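Local coordinates for MstE (Scytonema sp. PCC 10023, PDB 6SBF), which probably cyclises an isoprenoid precursor in merosterol biosynthesis, acting as a monodomain class II (type II) terpene cyclase, at residues Gly293-Gln298 against Ala354-Ser359; Gln52-Gly57 against Tyr103-Asp108; Glu153-Phe158 against Gln170-Ala175. The protein carries 1 engineered substitution. All coordinates share one frame; numbering follows the deposited sequence.

Contact 1: residues Gly293-Gln298 against Ala354-Ser359; sequences GWLLEQ and ATVVNS
In the alpha6-alpha6 barrel of MstE, Leu295 of helix 282-298 meets Val356 and Ser359 of helix 350-363, the two segments running roughly antiparallel and nearest at the CA atoms of Leu295 and Val356, 7.7 Å apart. One forked side chain bridges one turn of the partner helix. Leu295 lies with CG beside its backbone N (chi1 -72°), which brings both methyls to the facing helix. CD2 approaches Val356 CG1 at 4.1 Å, the two branched side chains slanting past each other, and the same CD2 stands 4.4 Å from Val356 CG2. The other methyl, Leu295 CD1, comes within 4.1 Å of Ser359 OG, a loose van der Waals contact. The serine turns its polar end back on its own helix: OG donates to Val356 O at 2.8 Å, meeting the carbonyl at a C=O...OG angle of 123° and tilted 21° from its plane. The buried hydroxyl thus has a backbone acceptor one turn earlier, while the side chain still offers an atom to Leu295. With the hydroxyl gone, as in an alanine here, Val356 O is likely to lose its side-chain donor and Leu295 CD1 the atom facing it. Around the pair, Trp305 touches Val356 and bonds to Leu295 O through NE1, and Ala269 of helix 265-275 borders Ser359. Two roughly antiparallel helices thus meet through small aliphatic side chains, a helix-helix interface of the alpha6-alpha6 barrel.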
loop_
_atom_site.group_PDB
_atom_site.type_symbol
_atom_site.label_atom_id
_atom_site.label_comp_id
_atom_site.label_asym_id
_atom_site.label_seq_id
_atom_site.Cartn_x
_atom_site.Cartn_y
_atom_site.Cartn_z
ATOM N N GLY A 293 14.377 6.161 -14.046
ATOM C CA GLY A 293 14.308 7.052 -15.203
ATOM C C GLY A 293 12.891 7.150 -15.751
ATOM O O GLY A 293 12.422 8.249 -16.108
ATOM N N TRP A 294 12.196 6.026 -15.840
ATOM C CA TRP A 294 10.841 6.040 -16.407
ATOM C C TRP A 294 9.900 6.817 -15.476
ATOM O O TRP A 294 9.113 7.654 -15.943
ATOM C CB TRP A 294 10.367 4.608 -16.621
ATOM C CG TRP A 294 9.014 4.569 -17.265
ATOM C CD1 TRP A 294 8.745 4.672 -18.597
ATOM C CD2 TRP A 294 7.774 4.359 -16.580
ATOM N NE1 TRP A 294 7.383 4.564 -18.770
ATOM C CE2 TRP A 294 6.765 4.334 -17.570
ATOM C CE3 TRP A 294 7.401 4.150 -15.251
ATOM C CZ2 TRP A 294 5.427 4.155 -17.247
ATOM C CZ3 TRP A 294 6.080 3.954 -14.919
ATOM C CH2 TRP A 294 5.102 3.943 -15.914
ATOM N N LEU A 295 10.033 6.584 -14.164
ATOM C CA LEU A 295 9.147 7.331 -13.235
ATOM C C LEU A 295 9.465 8.847 -13.322
ATOM O O LEU A 295 8.520 9.655 -13.310
ATOM C CB LEU A 295 9.333 6.794 -11.807
ATOM C CG LEU A 295 8.749 5.418 -11.580
ATOM C CD1 LEU A 295 9.232 4.820 -10.248
ATOM C CD2 LEU A 295 7.240 5.448 -11.591
ATOM N N LEU A 296 10.738 9.223 -13.435
ATOM C CA LEU A 296 11.050 10.650 -13.579
ATOM C C LEU A 296 10.358 11.221 -14.832
ATOM O O LEU A 296 9.807 12.324 -14.779
ATOM C CB LEU A 296 12.554 10.919 -13.639
ATOM C CG LEU A 296 13.312 10.583 -12.374
ATOM C CD1 LEU A 296 14.819 10.738 -12.588
ATOM C CD2 LEU A 296 12.852 11.444 -11.241
ATOM N N GLU A 297 10.405 10.481 -15.938
ATOM C CA GLU A 297 9.805 10.969 -17.213
ATOM C C GLU A 297 8.281 11.066 -17.133
ATOM O O GLU A 297 7.739 11.978 -17.790
ATOM C CB GLU A 297 10.260 10.113 -18.420
ATOM C CG GLU A 297 9.692 10.567 -19.775
ATOM C CD GLU A 297 10.488 10.051 -20.961
ATOM O OE1 GLU A 297 10.292 10.595 -22.075
ATOM O OE2 GLU A 297 11.293 9.098 -20.769
ATOM N N GLN A 298 7.646 10.208 -16.342
ATOM C CA GLN A 298 6.167 10.119 -16.247
ATOM C C GLN A 298 5.580 11.189 -15.355
ATOM O O GLN A 298 4.380 11.354 -15.363
ATOM C CB GLN A 298 5.720 8.729 -15.802
ATOM C CG GLN A 298 6.103 7.624 -16.788
ATOM C CD GLN A 298 5.441 7.812 -18.141
ATOM O OE1 GLN A 298 4.259 7.979 -18.209
ATOM N NE2 GLN A 298 6.211 7.817 -19.212
ATOM N N ALA A 354 2.052 9.405 -3.561
ATOM C CA ALA A 354 2.785 9.087 -2.323
ATOM C C ALA A 354 3.607 7.814 -2.497
ATOM O O ALA A 354 4.721 7.724 -1.975
ATOM C CB ALA A 354 1.802 8.987 -1.187
ATOM N N THR A 355 3.025 6.822 -3.159
ATOM C CA THR A 355 3.742 5.567 -3.395
ATOM C C THR A 355 4.992 5.823 -4.215
ATOM O O THR A 355 6.097 5.289 -3.892
ATOM C CB THR A 355 2.812 4.583 -4.101
ATOM O OG1 THR A 355 1.564 4.401 -3.426
ATOM C CG2 THR A 355 3.482 3.238 -4.221
ATOM N N VAL A 356 4.857 6.527 -5.316
ATOM C CA VAL A 356 5.978 6.798 -6.213
ATOM C C VAL A 356 7.059 7.562 -5.454
ATOM O O VAL A 356 8.264 7.192 -5.543
ATOM C CB VAL A 356 5.578 7.509 -7.512
ATOM C CG1 VAL A 356 6.802 7.878 -8.319
ATOM C CG2 VAL A 356 4.547 6.668 -8.290
ATOM N N VAL A 357 6.693 8.630 -4.763
ATOM C CA VAL A 357 7.757 9.465 -4.144
ATOM C C VAL A 357 8.483 8.609 -3.089
ATOM O O VAL A 357 9.727 8.682 -2.987
ATOM C CB VAL A 357 7.194 10.805 -3.658
ATOM C CG1 VAL A 357 6.398 10.569 -2.467
ATOM C CG2 VAL A 357 8.342 11.763 -3.464
ATOM N N ASN A 358 7.788 7.760 -2.347
ATOM C CA ASN A 358 8.460 6.886 -1.379
ATOM C C ASN A 358 9.498 5.990 -2.068
ATOM O O ASN A 358 10.641 5.827 -1.604
ATOM C CB ASN A 358 7.433 6.118 -0.602
ATOM C CG ASN A 358 8.026 5.025 0.232
ATOM O OD1 ASN A 358 8.340 3.967 -0.286
ATOM N ND2 ASN A 358 8.127 5.260 1.532
ATOM N N SER A 359 9.103 5.383 -3.189
ATOM C CA SER A 359 10.015 4.435 -3.882
ATOM C C SER A 359 11.253 5.203 -4.352
ATOM O O SER A 359 12.343 4.639 -4.339
ATOM C CB SER A 359 9.288 3.703 -5.003
ATOM O OG SER A 359 9.015 4.533 -6.158
#

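Contact 2: residues Gln52-Gly57 against Tyr103-Asp108; sequences QAASIG and YILCGD
Ala54 is met from the loop before helix 109-121 by two consecutive aliphatic side chains, Ile104 at its carbonyl and Leu105 at its methyl. Leu105 sends one branch across: CD2 lies 3.7 Å from Ala54 CB, methyl against methyl. Its chi1 of -108° departs from a staggered value, a somewhat strained setting that nevertheless carries the end of the chain closer to Ala54 than its CB direction alone suggests. Ile104 points its CB at the 52-57 segment, and CG1, between the backbone N and the carbonyl carbon, extends to a terminal methyl over the peptide. There Ile104 CD1 stands 4.0 Å from Ala54 O and 4.3 Å from Ala53 O. It lies above the Ala54 carbonyl plane, at about 95° to the C=O bond. Ala54 and Ser55 together face Phe50 as a classic beta bulge at the start of strand 55-57. A bound beta-mercaptoethanol, probably from the crystallisation liquor, lies about 5 Å from the Ile104 side chain. With no hydrogen bond between the two segments, their direct contact is van der Waals in kind. Part of the directional hold comes from Asn102, whose ND2 binds Ala54 O and Ile56 O while OD1 bonds weakly to Ile104 N and Leu105 N, and Tyr101 OH adds a bond to Ser55 O; the methyls fill the joint and Asn102 probably helps to set its position.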
loop_
_atom_site.group_PDB
_atom_site.type_symbol
_atom_site.label_atom_id
_atom_site.label_comp_id
_atom_site.label_asym_id
_atom_site.label_seq_id
_atom_site.Cartn_x
_atom_site.Cartn_y
_atom_site.Cartn_z
ATOM N N GLN A 52 -22.359 7.739 -3.636
ATOM C CA GLN A 52 -23.757 7.550 -3.164
ATOM C C GLN A 52 -23.743 6.338 -2.246
ATOM O O GLN A 52 -24.758 5.786 -1.995
ATOM C CB GLN A 52 -24.757 7.461 -4.320
ATOM C CG GLN A 52 -24.663 8.594 -5.326
ATOM C CD GLN A 52 -25.916 8.633 -6.177
ATOM O OE1 GLN A 52 -26.456 7.604 -6.593
ATOM N NE2 GLN A 52 -26.397 9.835 -6.457
ATOM N N ALA A 53 -22.581 6.004 -1.689
ATOM C CA ALA A 53 -22.448 4.851 -0.779
ATOM C C ALA A 53 -21.480 5.273 0.319
ATOM O O ALA A 53 -21.737 6.197 1.101
ATOM C CB ALA A 53 -21.998 3.612 -1.546
ATOM N N ALA A 54 -20.317 4.706 0.283
ATOM C CA ALA A 54 -19.320 4.887 1.363
ATOM C C ALA A 54 -18.479 6.160 1.218
ATOM O O ALA A 54 -17.625 6.394 2.098
ATOM C CB ALA A 54 -18.413 3.696 1.471
ATOM N N SER A 55 -18.631 6.956 0.176
ATOM C CA SER A 55 -17.941 8.247 0.040
ATOM C C SER A 55 -16.423 8.049 -0.057
ATOM O O SER A 55 -15.953 7.022 -0.616
ATOM C CB SER A 55 -18.461 9.157 1.183
ATOM O OG SER A 55 -17.871 10.428 1.214
ATOM N N ILE A 56 -15.681 9.001 0.440
ATOM C CA ILE A 56 -14.242 9.221 0.106
ATOM C C ILE A 56 -13.343 8.736 1.248
ATOM O O ILE A 56 -13.686 8.992 2.454
ATOM C CB ILE A 56 -14.025 10.682 -0.240
ATOM C CG1 ILE A 56 -14.774 10.972 -1.542
ATOM C CG2 ILE A 56 -12.555 10.982 -0.362
ATOM C CD1 ILE A 56 -14.916 12.394 -1.824
ATOM N N GLY A 57 -12.262 8.076 0.951
ATOM C CA GLY A 57 -11.355 7.625 2.031
ATOM C C GLY A 57 -10.607 8.800 2.684
ATOM O O GLY A 57 -10.208 9.724 1.995
ATOM N N TYR A 103 -14.795 7.959 8.320
ATOM C CA TYR A 103 -15.522 8.018 9.598
ATOM C C TYR A 103 -16.677 7.025 9.657
ATOM O O TYR A 103 -16.951 6.447 10.708
ATOM C CB TYR A 103 -16.101 9.425 9.820
ATOM C CG TYR A 103 -16.719 9.632 11.171
ATOM C CD1 TYR A 103 -15.958 10.058 12.240
ATOM C CD2 TYR A 103 -18.047 9.403 11.403
ATOM C CE1 TYR A 103 -16.507 10.277 13.492
ATOM C CE2 TYR A 103 -18.628 9.584 12.654
ATOM C CZ TYR A 103 -17.835 9.994 13.713
ATOM O OH TYR A 103 -18.406 10.138 14.936
ATOM N N ILE A 104 -17.392 6.882 8.532
ATOM C CA ILE A 104 -18.687 6.153 8.571
ATOM C C ILE A 104 -18.448 4.644 8.440
ATOM O O ILE A 104 -19.342 3.871 8.757
ATOM C CB ILE A 104 -19.675 6.680 7.529
ATOM C CG1 ILE A 104 -19.212 6.414 6.094
ATOM C CG2 ILE A 104 -20.025 8.147 7.778
ATOM C CD1 ILE A 104 -20.279 6.692 5.085
ATOM N N LEU A 105 -17.265 4.231 8.022
ATOM C CA LEU A 105 -16.960 2.788 7.949
ATOM C C LEU A 105 -16.588 2.215 9.302
ATOM O O LEU A 105 -16.058 2.947 10.203
ATOM C CB LEU A 105 -15.807 2.517 6.992
ATOM C CG LEU A 105 -16.208 1.861 5.681
ATOM C CD1 LEU A 105 -16.784 0.463 5.927
ATOM C CD2 LEU A 105 -17.147 2.740 4.860
ATOM N N CYS A 106 -16.808 0.922 9.463
ATOM C CA CYS A 106 -16.308 0.180 10.619
ATOM C C CYS A 106 -14.780 0.124 10.544
ATOM O O CYS A 106 -14.163 0.429 9.528
ATOM C CB CYS A 106 -16.897 -1.216 10.675
ATOM S SG CYS A 106 -16.544 -2.216 9.206
ATOM N N GLY A 107 -14.194 -0.250 11.668
ATOM C CA GLY A 107 -12.748 -0.450 11.684
ATOM C C GLY A 107 -12.326 -1.572 10.797
ATOM O O GLY A 107 -13.120 -2.495 10.491
ATOM N N ASP A 108 -11.081 -1.533 10.357
ATOM C CA ASP A 108 -10.495 -2.663 9.607
ATOM C C ASP A 108 -9.012 -2.759 9.921
ATOM O O ASP A 108 -8.335 -1.784 10.323
ATOM C CB ASP A 108 -10.766 -2.523 8.104
ATOM C CG ASP A 108 -9.837 -1.532 7.448
ATOM O OD1 ASP A 108 -8.706 -1.894 7.038
ATOM O OD2 ASP A 108 -10.250 -0.331 7.300
#

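Contact 3: residues Glu153-Phe158 against Gln170-Ala175; sequences ESIRAF and QGWCGA. Engineered in segment 153-158: Phe158 (natural residue Tyr).
Ile155 of helix 152-158 fits against Trp172 and Cys173, the two corner residues of a type I beta turn running from Gly171 to Gly174. The contact across the segments is apolar, and the isoleucine supplies both branches. CG1, anti to the backbone N (chi1 -173°), reaches the six-membered ring of Trp172, 3.8 Å from CE3 and 4.0 Å from CZ3. It arrives obliquely, and the two side chains cross at about a right angle. The other branch, Ile155 CG2, takes the thiol, 3.9 Å from Cys173 SG. The indole also meets the rings of Trp211 and Phe169, the latter nearly perpendicular. Polar bonds lie outside this interface. Trp172 NE1 bonds to Pro314 O, which fixes the ring's far end and satisfies its buried N-H. On the helix, Arg156 pairs its NE with Glu152 in a salt bridge and gives NH1 to Val167 O, tying the helix to the returning chain. Backbone shape matters as well: a CB on Gly174 would lie only 3.0 Å from Gln170 O, and the glycine avoids that clash. Between helix and turn runs a loop of which residues 160-166 are not modelled. The arrangement is that of a type I beta turn whose two central residues pack on Ile155 of the short helix 152-158.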
loop_
_atom_site.group_PDB
_atom_site.type_symbol
_atom_site.label_atom_id
_atom_site.label_comp_id
_atom_site.label_asym_id
_atom_site.label_seq_id
_atom_site.Cartn_x
_atom_site.Cartn_y
_atom_site.Cartn_z
ATOM N N GLU A 153 -19.506 -9.212 11.590
ATOM C CA GLU A 153 -20.720 -8.517 12.088
ATOM C C GLU A 153 -20.489 -7.018 11.878
ATOM O O GLU A 153 -21.459 -6.329 11.499
ATOM C CB GLU A 153 -21.032 -8.969 13.517
ATOM C CG GLU A 153 -21.540 -10.424 13.565
ATOM C CD GLU A 153 -22.638 -10.869 12.583
ATOM O OE1 GLU A 153 -22.485 -11.954 11.979
ATOM O OE2 GLU A 153 -23.663 -10.156 12.431
ATOM N N SER A 154 -19.242 -6.549 11.947
ATOM C CA SER A 154 -18.920 -5.116 11.760
ATOM C C SER A 154 -19.293 -4.674 10.350
ATOM O O SER A 154 -19.926 -3.595 10.197
ATOM C CB SER A 154 -17.501 -4.823 12.069
ATOM O OG SER A 154 -17.251 -5.163 13.394
ATOM N N ILE A 155 -18.835 -5.401 9.354
ATOM C CA ILE A 155 -19.007 -4.991 7.932
ATOM C C ILE A 155 -20.446 -5.305 7.501
ATOM O O ILE A 155 -21.004 -4.530 6.745
ATOM C CB ILE A 155 -17.899 -5.595 7.037
ATOM C CG1 ILE A 155 -17.990 -5.017 5.609
ATOM C CG2 ILE A 155 -17.869 -7.139 7.015
ATOM C CD1 ILE A 155 -17.834 -3.530 5.517
ATOM N N ARG A 156 -21.053 -6.370 7.997
ATOM C CA ARG A 156 -22.505 -6.563 7.797
ATOM C C ARG A 156 -23.328 -5.382 8.353
ATOM O O ARG A 156 -24.347 -5.015 7.702
ATOM C CB ARG A 156 -22.965 -7.875 8.433
ATOM C CG ARG A 156 -22.702 -9.086 7.550
ATOM C CD ARG A 156 -23.366 -10.332 8.133
ATOM N NE ARG A 156 -22.972 -11.588 7.503
ATOM C CZ ARG A 156 -23.370 -11.995 6.309
ATOM N NH1 ARG A 156 -22.969 -13.166 5.834
ATOM N NH2 ARG A 156 -24.151 -11.217 5.578
ATOM N N ALA A 157 -23.002 -4.883 9.566
ATOM C CA ALA A 157 -23.800 -3.818 10.236
ATOM C C ALA A 157 -23.705 -2.560 9.373
ATOM O O ALA A 157 -24.647 -1.855 9.246
ATOM C CB ALA A 157 -23.329 -3.545 11.653
ATOM N N PHE A 158 -22.543 -2.320 8.776
ATOM C CA PHE A 158 -22.333 -1.156 7.890
ATOM C C PHE A 158 -23.160 -1.318 6.602
ATOM O O PHE A 158 -23.782 -0.297 6.203
ATOM C CB PHE A 158 -20.852 -0.977 7.553
ATOM C CG PHE A 158 -20.690 0.173 6.602
ATOM C CD1 PHE A 158 -20.753 1.474 7.066
ATOM C CD2 PHE A 158 -20.542 -0.041 5.249
ATOM C CE1 PHE A 158 -20.680 2.543 6.183
ATOM C CE2 PHE A 158 -20.448 1.023 4.362
ATOM C CZ PHE A 158 -20.537 2.317 4.828
ATOM N N GLN A 170 -17.406 -14.576 3.824
ATOM C CA GLN A 170 -16.135 -15.285 4.132
ATOM C C GLN A 170 -15.007 -14.804 3.222
ATOM O O GLN A 170 -13.824 -15.037 3.575
ATOM C CB GLN A 170 -16.342 -16.792 4.034
ATOM C CG GLN A 170 -17.187 -17.288 5.188
ATOM C CD GLN A 170 -16.641 -16.766 6.502
ATOM O OE1 GLN A 170 -15.501 -17.058 6.909
ATOM N NE2 GLN A 170 -17.449 -16.006 7.200
ATOM N N GLY A 171 -15.301 -14.187 2.076
ATOM C CA GLY A 171 -14.273 -13.516 1.266
ATOM C C GLY A 171 -13.719 -12.292 1.979
ATOM O O GLY A 171 -12.498 -12.233 2.234
ATOM N N TRP A 172 -14.603 -11.370 2.336
ATOM C CA TRP A 172 -14.153 -10.121 2.977
ATOM C C TRP A 172 -13.613 -10.350 4.395
ATOM O O TRP A 172 -12.902 -9.456 4.890
ATOM C CB TRP A 172 -15.321 -9.160 3.027
ATOM C CG TRP A 172 -15.699 -8.575 1.719
ATOM C CD1 TRP A 172 -15.159 -8.823 0.491
ATOM C CD2 TRP A 172 -16.786 -7.668 1.504
ATOM N NE1 TRP A 172 -15.828 -8.100 -0.462
ATOM C CE2 TRP A 172 -16.809 -7.369 0.134
ATOM C CE3 TRP A 172 -17.678 -7.054 2.362
ATOM C CZ2 TRP A 172 -17.704 -6.467 -0.416
ATOM C CZ3 TRP A 172 -18.578 -6.183 1.810
ATOM C CH2 TRP A 172 -18.603 -5.901 0.445
ATOM N N CYS A 173 -13.931 -11.464 5.038
ATOM C CA CYS A 173 -13.632 -11.715 6.471
ATOM C C CYS A 173 -12.637 -12.868 6.629
ATOM O O CYS A 173 -12.425 -13.312 7.757
ATOM C CB CYS A 173 -14.891 -11.931 7.293
ATOM S SG CYS A 173 -16.020 -10.533 7.175
ATOM N N GLY A 174 -12.017 -13.293 5.554
ATOM C CA GLY A 174 -10.929 -14.276 5.614
ATOM C C GLY A 174 -9.584 -13.610 5.719
ATOM O O GLY A 174 -9.433 -12.411 5.457
ATOM N N ALA A 175 -8.568 -14.428 5.957
ATOM C CA ALA A 175 -7.184 -13.955 5.921
ATOM C C ALA A 175 -6.875 -13.384 4.547
ATOM O O ALA A 175 -7.180 -14.047 3.528
ATOM C CB ALA A 175 -6.231 -15.042 6.302
#

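How the contacts relate
Along the chain the contacts come in series: contact 2, then contact 3, then contact 1. Contacts 2 and 3 are neighbours, their centres 14 Å apart on the same side of the chain's centre. They touch directly: Phe158, an engineered residue, has CZ 3.4 Å from Leu105 CD2, and Cys106 SG packs 3.9 Å from Ile155 CA. The loop before helix 109-121 therefore lies between the bulged strand and helix 152-158, making one continuous region. Contact 1, between helices 282-298 and 350-363, stands apart, its centre 29 Å from contact 2 and 35 Å from contact 3, which lies across the chain's centre. Contacts 2 and 3 thus join loops and a short helix in one region, while contact 1 joins two barrel helices at a distance.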